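Local coordinates for protein acetyl-CoA acetyltransferase A (Ascaris suum, PDB 6BJA) that probably catalyses the thiolase reaction of lipid metabolism, transferring acetyl groups between coenzyme A and the carbon of an acyl-CoA, and binds coenzyme A, at residues 169-183 with 324-336. Sequence-based numbering, arbitrary orientation.
Sequences TVKDYAFTREQLDAY and EAFSVTGLAFIKE. With ACT (acetate ion), chain B.
Leu-331 wedges between two aromatic rings and illustrates how one side chain can join a loop and two helices. Its CB lies over one face of Phe-175 as a CH-pi contact, 4.0 Å from the ring centroid, while the opposite face carries Tyr-173 CB. At the tip, Leu-331 CD1 meets Leu-180 CD1 and Leu-331 CD2 packs 3.7 Å from Tyr-183 CD2. Val-328 CG2 extends the apolar layer, touching Val-170 CG2 at 3.7 Å.

The helical segments 177-183 and 327-336 cross at 102°, and Tyr-183 enters as a knob into the hole of Ser-327, Gly-330, Leu-331 and Ile-334. With CG anti to the backbone N (chi1 -176°), its ring reaches across the other helix, and its OH passes 3.5 Å from Gly-330 CA, unhindered by a side chain. The contact joins the N-terminal and C-terminal thiolase regions beside the coenzyme A pocket, to which Phe-326 belongs.

On the far side from the glycine, Tyr-183 OH donates to Glu-324 OE2 (2.8 Å) from above the carboxylate plane; Asn-345 also binds OE2. At the other end Tyr-173 OH donates to Glu-336 OE1 (2.6 Å), with ring and carboxylate planes 80° apart, and accepts from a water.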
loop_
_atom_site.group_PDB
_atom_site.type_symbol
_atom_site.label_atom_id
_atom_site.label_comp_id
_atom_site.label_asym_id
_atom_site.label_seq_id
_atom_site.Cartn_x
_atom_site.Cartn_y
_atom_site.Cartn_z
ATOM N N THR A 169 17.919 25.902 -19.377
ATOM C CA THR A 169 17.869 26.293 -20.777
ATOM C C THR A 169 17.216 27.672 -20.862
ATOM O O THR A 169 17.626 28.509 -21.661
ATOM C CB THR A 169 17.120 25.242 -21.612
ATOM O OG1 THR A 169 17.810 23.981 -21.456
ATOM C CG2 THR A 169 17.066 25.649 -23.091
ATOM N N VAL A 170 16.209 27.895 -20.030
ATOM C CA VAL A 170 15.590 29.222 -19.935
ATOM C C VAL A 170 16.676 30.260 -19.671
ATOM O O VAL A 170 16.766 31.271 -20.386
ATOM C CB VAL A 170 14.519 29.283 -18.819
ATOM C CG1 VAL A 170 14.076 30.736 -18.587
ATOM C CG2 VAL A 170 13.300 28.431 -19.180
ATOM N N LYS A 171 17.510 30.012 -18.666
ATOM C CA LYS A 171 18.552 30.981 -18.327
ATOM C C LYS A 171 19.594 31.123 -19.445
ATOM O O LYS A 171 20.039 32.243 -19.759
ATOM C CB LYS A 171 19.196 30.590 -16.996
ATOM C CG LYS A 171 20.115 31.667 -16.450
ATOM C CD LYS A 171 20.626 31.336 -15.059
ATOM C CE LYS A 171 21.450 32.505 -14.493
ATOM N NZ LYS A 171 20.754 33.825 -14.624
ATOM N N ASP A 172 19.968 30.012 -20.070
ATOM C CA ASP A 172 20.996 30.015 -21.102
ATOM C C ASP A 172 20.611 30.866 -22.323
ATOM O O ASP A 172 21.485 31.418 -22.998
ATOM C CB ASP A 172 21.299 28.580 -21.550
ATOM C CG ASP A 172 22.101 27.784 -20.515
ATOM O OD1 ASP A 172 22.685 28.368 -19.562
ATOM O OD2 ASP A 172 22.154 26.533 -20.665
ATOM N N TYR A 173 19.312 30.973 -22.595
ATOM C CA TYR A 173 18.808 31.769 -23.717
ATOM C C TYR A 173 18.274 33.129 -23.285
ATOM O O TYR A 173 17.794 33.882 -24.126
ATOM C CB TYR A 173 17.689 31.009 -24.457
ATOM C CG TYR A 173 18.192 29.964 -25.414
ATOM C CD1 TYR A 173 18.497 30.277 -26.726
ATOM C CD2 TYR A 173 18.373 28.655 -25.000
ATOM C CE1 TYR A 173 18.970 29.319 -27.603
ATOM C CE2 TYR A 173 18.847 27.692 -25.863
ATOM C CZ TYR A 173 19.141 28.014 -27.165
ATOM O OH TYR A 173 19.627 27.023 -28.010
ATOM N N ALA A 174 18.332 33.404 -21.982
ATOM C CA ALA A 174 17.808 34.632 -21.389
ATOM C C ALA A 174 16.320 34.793 -21.682
ATOM O O ALA A 174 15.803 35.903 -21.842
ATOM C CB ALA A 174 18.610 35.844 -21.884
ATOM N N PHE A 175 15.608 33.666 -21.741
ATOM C CA PHE A 175 14.167 33.721 -21.888
ATOM C C PHE A 175 13.508 34.201 -20.603
ATOM O O PHE A 175 14.069 34.116 -19.507
ATOM C CB PHE A 175 13.594 32.350 -22.279
ATOM C CG PHE A 175 13.922 31.912 -23.681
ATOM C CD1 PHE A 175 13.885 32.783 -24.760
ATOM C CD2 PHE A 175 14.240 30.592 -23.929
ATOM C CE1 PHE A 175 14.180 32.329 -26.057
ATOM C CE2 PHE A 175 14.524 30.146 -25.211
ATOM C CZ PHE A 175 14.495 30.998 -26.270
ATOM N N THR A 176 12.304 34.738 -20.766
ATOM C CA THR A 176 11.548 35.345 -19.691
ATOM C C THR A 176 10.206 34.675 -19.471
ATOM O O THR A 176 9.643 34.045 -20.377
ATOM C CB THR A 176 11.290 36.834 -19.985
ATOM O OG1 THR A 176 10.516 36.950 -21.192
ATOM C CG2 THR A 176 12.578 37.583 -20.177
ATOM N N ARG A 177 9.700 34.812 -18.254
ATOM C CA ARG A 177 8.336 34.406 -17.920
ATOM C C ARG A 177 7.345 34.924 -18.954
ATOM O O ARG A 177 6.419 34.218 -19.401
ATOM C CB ARG A 177 7.985 34.926 -16.524
ATOM C CG ARG A 177 6.565 34.743 -16.076
ATOM C CD ARG A 177 6.166 33.265 -15.953
ATOM N NE ARG A 177 4.800 33.160 -15.454
ATOM C CZ ARG A 177 4.464 33.130 -14.166
ATOM N NH1 ARG A 177 5.391 33.155 -13.216
ATOM N NH2 ARG A 177 3.194 33.066 -13.815
ATOM N N GLU A 178 7.533 36.190 -19.329
ATOM C CA GLU A 178 6.673 36.803 -20.312
ATOM C C GLU A 178 6.669 36.064 -21.646
ATOM O O GLU A 178 5.585 35.828 -22.213
ATOM C CB GLU A 178 7.095 38.263 -20.515
ATOM C CG GLU A 178 6.752 39.162 -19.337
ATOM C CD GLU A 178 7.739 39.131 -18.160
ATOM O OE1 GLU A 178 8.766 38.417 -18.201
ATOM O OE2 GLU A 178 7.479 39.872 -17.179
ATOM N N GLN A 179 7.842 35.680 -22.144
ATOM C CA GLN A 179 7.925 34.899 -23.382
ATOM C C GLN A 179 7.355 33.498 -23.222
ATOM O O GLN A 179 6.661 33.023 -24.123
ATOM C CB GLN A 179 9.353 34.781 -23.876
ATOM C CG GLN A 179 9.968 36.104 -24.341
ATOM C CD GLN A 179 11.446 36.000 -24.443
ATOM O OE1 GLN A 179 12.133 35.917 -23.425
ATOM N NE2 GLN A 179 11.964 35.971 -25.670
ATOM N N LEU A 180 7.651 32.842 -22.101
ATOM C CA LEU A 180 7.144 31.472 -21.897
ATOM C C LEU A 180 5.613 31.477 -21.845
ATOM O O LEU A 180 4.942 30.621 -22.448
ATOM C CB LEU A 180 7.718 30.846 -20.607
ATOM C CG LEU A 180 9.020 30.059 -20.751
ATOM C CD1 LEU A 180 10.087 30.831 -21.467
ATOM C CD2 LEU A 180 9.489 29.637 -19.360
ATOM N N ASP A 181 5.045 32.452 -21.141
ATOM C CA ASP A 181 3.588 32.538 -21.010
ATOM C C ASP A 181 2.937 32.914 -22.342
ATOM O O ASP A 181 1.913 32.332 -22.711
ATOM C CB ASP A 181 3.189 33.561 -19.934
ATOM C CG ASP A 181 3.335 33.021 -18.522
ATOM O OD1 ASP A 181 3.594 31.791 -18.355
ATOM O OD2 ASP A 181 3.167 33.832 -17.580
ATOM N N ALA A 182 3.526 33.863 -23.074
ATOM C CA ALA A 182 2.970 34.238 -24.367
ATOM C C ALA A 182 3.013 33.049 -25.328
ATOM O O ALA A 182 2.080 32.837 -26.085
ATOM C CB ALA A 182 3.707 35.431 -24.955
ATOM N N TYR A 183 4.090 32.278 -25.281
ATOM C CA TYR A 183 4.215 31.089 -26.113
ATOM C C TYR A 183 3.122 30.086 -25.788
ATOM O O TYR A 183 2.504 29.510 -26.691
ATOM C CB TYR A 183 5.603 30.452 -25.922
ATOM C CG TYR A 183 5.796 29.271 -26.836
ATOM C CD1 TYR A 183 5.311 28.018 -26.488
ATOM C CD2 TYR A 183 6.434 29.407 -28.062
ATOM C CE1 TYR A 183 5.448 26.944 -27.345
ATOM C CE2 TYR A 183 6.580 28.323 -28.927
ATOM C CZ TYR A 183 6.075 27.105 -28.564
ATOM O OH TYR A 183 6.220 26.043 -29.441
ATOM N N GLU A 324 6.315 20.068 -27.498
ATOM C CA GLU A 324 6.355 21.115 -26.464
ATOM C C GLU A 324 6.333 20.518 -25.070
ATOM O O GLU A 324 5.335 20.643 -24.360
ATOM C CB GLU A 324 5.180 22.088 -26.613
ATOM C CG GLU A 324 5.126 22.747 -27.949
ATOM C CD GLU A 324 3.952 23.699 -28.098
ATOM O OE1 GLU A 324 2.986 23.644 -27.292
ATOM O OE2 GLU A 324 3.994 24.463 -29.074
ATOM N N ALA A 325 7.433 19.889 -24.663
ATOM C CA ALA A 325 7.525 19.416 -23.299
ATOM C C ALA A 325 7.253 20.590 -22.371
ATOM O O ALA A 325 6.524 20.470 -21.390
ATOM C CB ALA A 325 8.877 18.808 -23.039
ATOM N N PHE A 326 7.836 21.735 -22.736
ATOM C CA PHE A 326 7.652 23.004 -22.041
ATOM C C PHE A 326 7.599 24.085 -23.106
ATOM O O PHE A 326 8.059 23.862 -24.214
ATOM C CB PHE A 326 8.806 23.278 -21.064
ATOM C CG PHE A 326 8.970 22.200 -20.048
ATOM C CD1 PHE A 326 8.278 22.257 -18.861
ATOM C CD2 PHE A 326 9.760 21.095 -20.313
ATOM C CE1 PHE A 326 8.379 21.248 -17.930
ATOM C CE2 PHE A 326 9.869 20.070 -19.398
ATOM C CZ PHE A 326 9.176 20.139 -18.208
ATOM N N SER A 327 7.094 25.269 -22.767
ATOM C CA SER A 327 7.144 26.369 -23.711
ATOM C C SER A 327 8.586 26.657 -24.136
ATOM O O SER A 327 8.862 26.992 -25.291
ATOM C CB SER A 327 6.525 27.623 -23.102
ATOM O OG SER A 327 5.117 27.491 -23.032
ATOM N N VAL A 328 9.522 26.541 -23.207
ATOM C CA VAL A 328 10.911 26.814 -23.543
ATOM C C VAL A 328 11.433 25.849 -24.609
ATOM O O VAL A 328 12.320 26.211 -25.374
ATOM C CB VAL A 328 11.833 26.785 -22.289
ATOM C CG1 VAL A 328 11.743 25.451 -21.524
ATOM C CG2 VAL A 328 13.285 27.080 -22.673
ATOM N N THR A 329 10.872 24.634 -24.695
ATOM C CA THR A 329 11.307 23.699 -25.723
ATOM C C THR A 329 11.088 24.286 -27.122
ATOM O O THR A 329 11.960 24.212 -27.991
ATOM C CB THR A 329 10.553 22.382 -25.606
ATOM O OG1 THR A 329 10.452 22.027 -24.221
ATOM C CG2 THR A 329 11.259 21.270 -26.383
ATOM N N GLY A 330 9.906 24.861 -27.331
ATOM C CA GLY A 330 9.593 25.494 -28.596
ATOM C C GLY A 330 10.423 26.732 -28.864
ATOM O O GLY A 330 10.989 26.897 -29.944
ATOM N N LEU A 331 10.491 27.601 -27.869
ATOM C CA LEU A 331 11.252 28.849 -28.011
ATOM C C LEU A 331 12.729 28.597 -28.310
ATOM O O LEU A 331 13.328 29.254 -29.160
ATOM C CB LEU A 331 11.127 29.680 -26.750
ATOM C CG LEU A 331 9.761 30.341 -26.581
ATOM C CD1 LEU A 331 9.607 30.883 -25.191
ATOM C CD2 LEU A 331 9.529 31.452 -27.623
ATOM N N ALA A 332 13.329 27.648 -27.601
ATOM C CA ALA A 332 14.746 27.374 -27.790
ATOM C C ALA A 332 15.001 26.843 -29.198
ATOM O O ALA A 332 15.976 27.198 -29.846
ATOM C CB ALA A 332 15.244 26.386 -26.742
ATOM N N PHE A 333 14.117 25.963 -29.663
ATOM C CA PHE A 333 14.254 25.354 -30.971
ATOM C C PHE A 333 14.191 26.416 -32.066
ATOM O O PHE A 333 15.035 26.453 -32.962
ATOM C CB PHE A 333 13.133 24.302 -31.117
ATOM C CG PHE A 333 13.161 23.488 -32.381
ATOM C CD1 PHE A 333 14.033 22.400 -32.506
ATOM C CD2 PHE A 333 12.239 23.728 -33.401
ATOM C CE1 PHE A 333 14.005 21.597 -33.650
ATOM C CE2 PHE A 333 12.220 22.933 -34.548
ATOM C CZ PHE A 333 13.104 21.873 -34.672
ATOM N N ILE A 334 13.154 27.254 -31.988
ATOM C CA ILE A 334 12.925 28.322 -32.957
ATOM C C ILE A 334 14.107 29.294 -32.971
ATOM O O ILE A 334 14.575 29.696 -34.043
ATOM C CB ILE A 334 11.612 29.037 -32.630
ATOM C CG1 ILE A 334 10.429 28.123 -32.914
ATOM C CG2 ILE A 334 11.454 30.309 -33.458
ATOM C CD1 ILE A 334 9.142 28.610 -32.347
ATOM N N LYS A 335 14.593 29.652 -31.791
ATOM C CA LYS A 335 15.695 30.603 -31.699
ATOM C C LYS A 335 16.994 30.026 -32.238
ATOM O O LYS A 335 17.727 30.676 -32.992
ATOM C CB LYS A 335 15.886 31.055 -30.245
ATOM C CG LYS A 335 16.862 32.223 -30.086
ATOM C CD LYS A 335 16.257 33.437 -30.769
ATOM C CE LYS A 335 17.136 34.657 -30.764
ATOM N NZ LYS A 335 16.420 35.674 -31.605
ATOM N N GLU A 336 17.299 28.797 -31.849
ATOM C CA GLU A 336 18.556 28.186 -32.244
ATOM C C GLU A 336 18.644 27.969 -33.753
ATOM O O GLU A 336 19.695 28.189 -34.358
ATOM C CB GLU A 336 18.734 26.867 -31.503
ATOM C CG GLU A 336 20.068 26.239 -31.737
ATOM C CD GLU A 336 21.212 27.015 -31.121
ATOM O OE1 GLU A 336 20.991 27.741 -30.131
ATOM O OE2 GLU A 336 22.339 26.869 -31.625
HETATM C C ACT B . 4.570 34.521 -9.610
HETATM O O ACT B . 4.820 33.881 -8.559
HETATM O OXT ACT B . 5.472 34.534 -10.480
HETATM C CH3 ACT B . 3.271 35.246 -9.801
HETATM O O HOH W 1 18.125 24.638 -28.819
#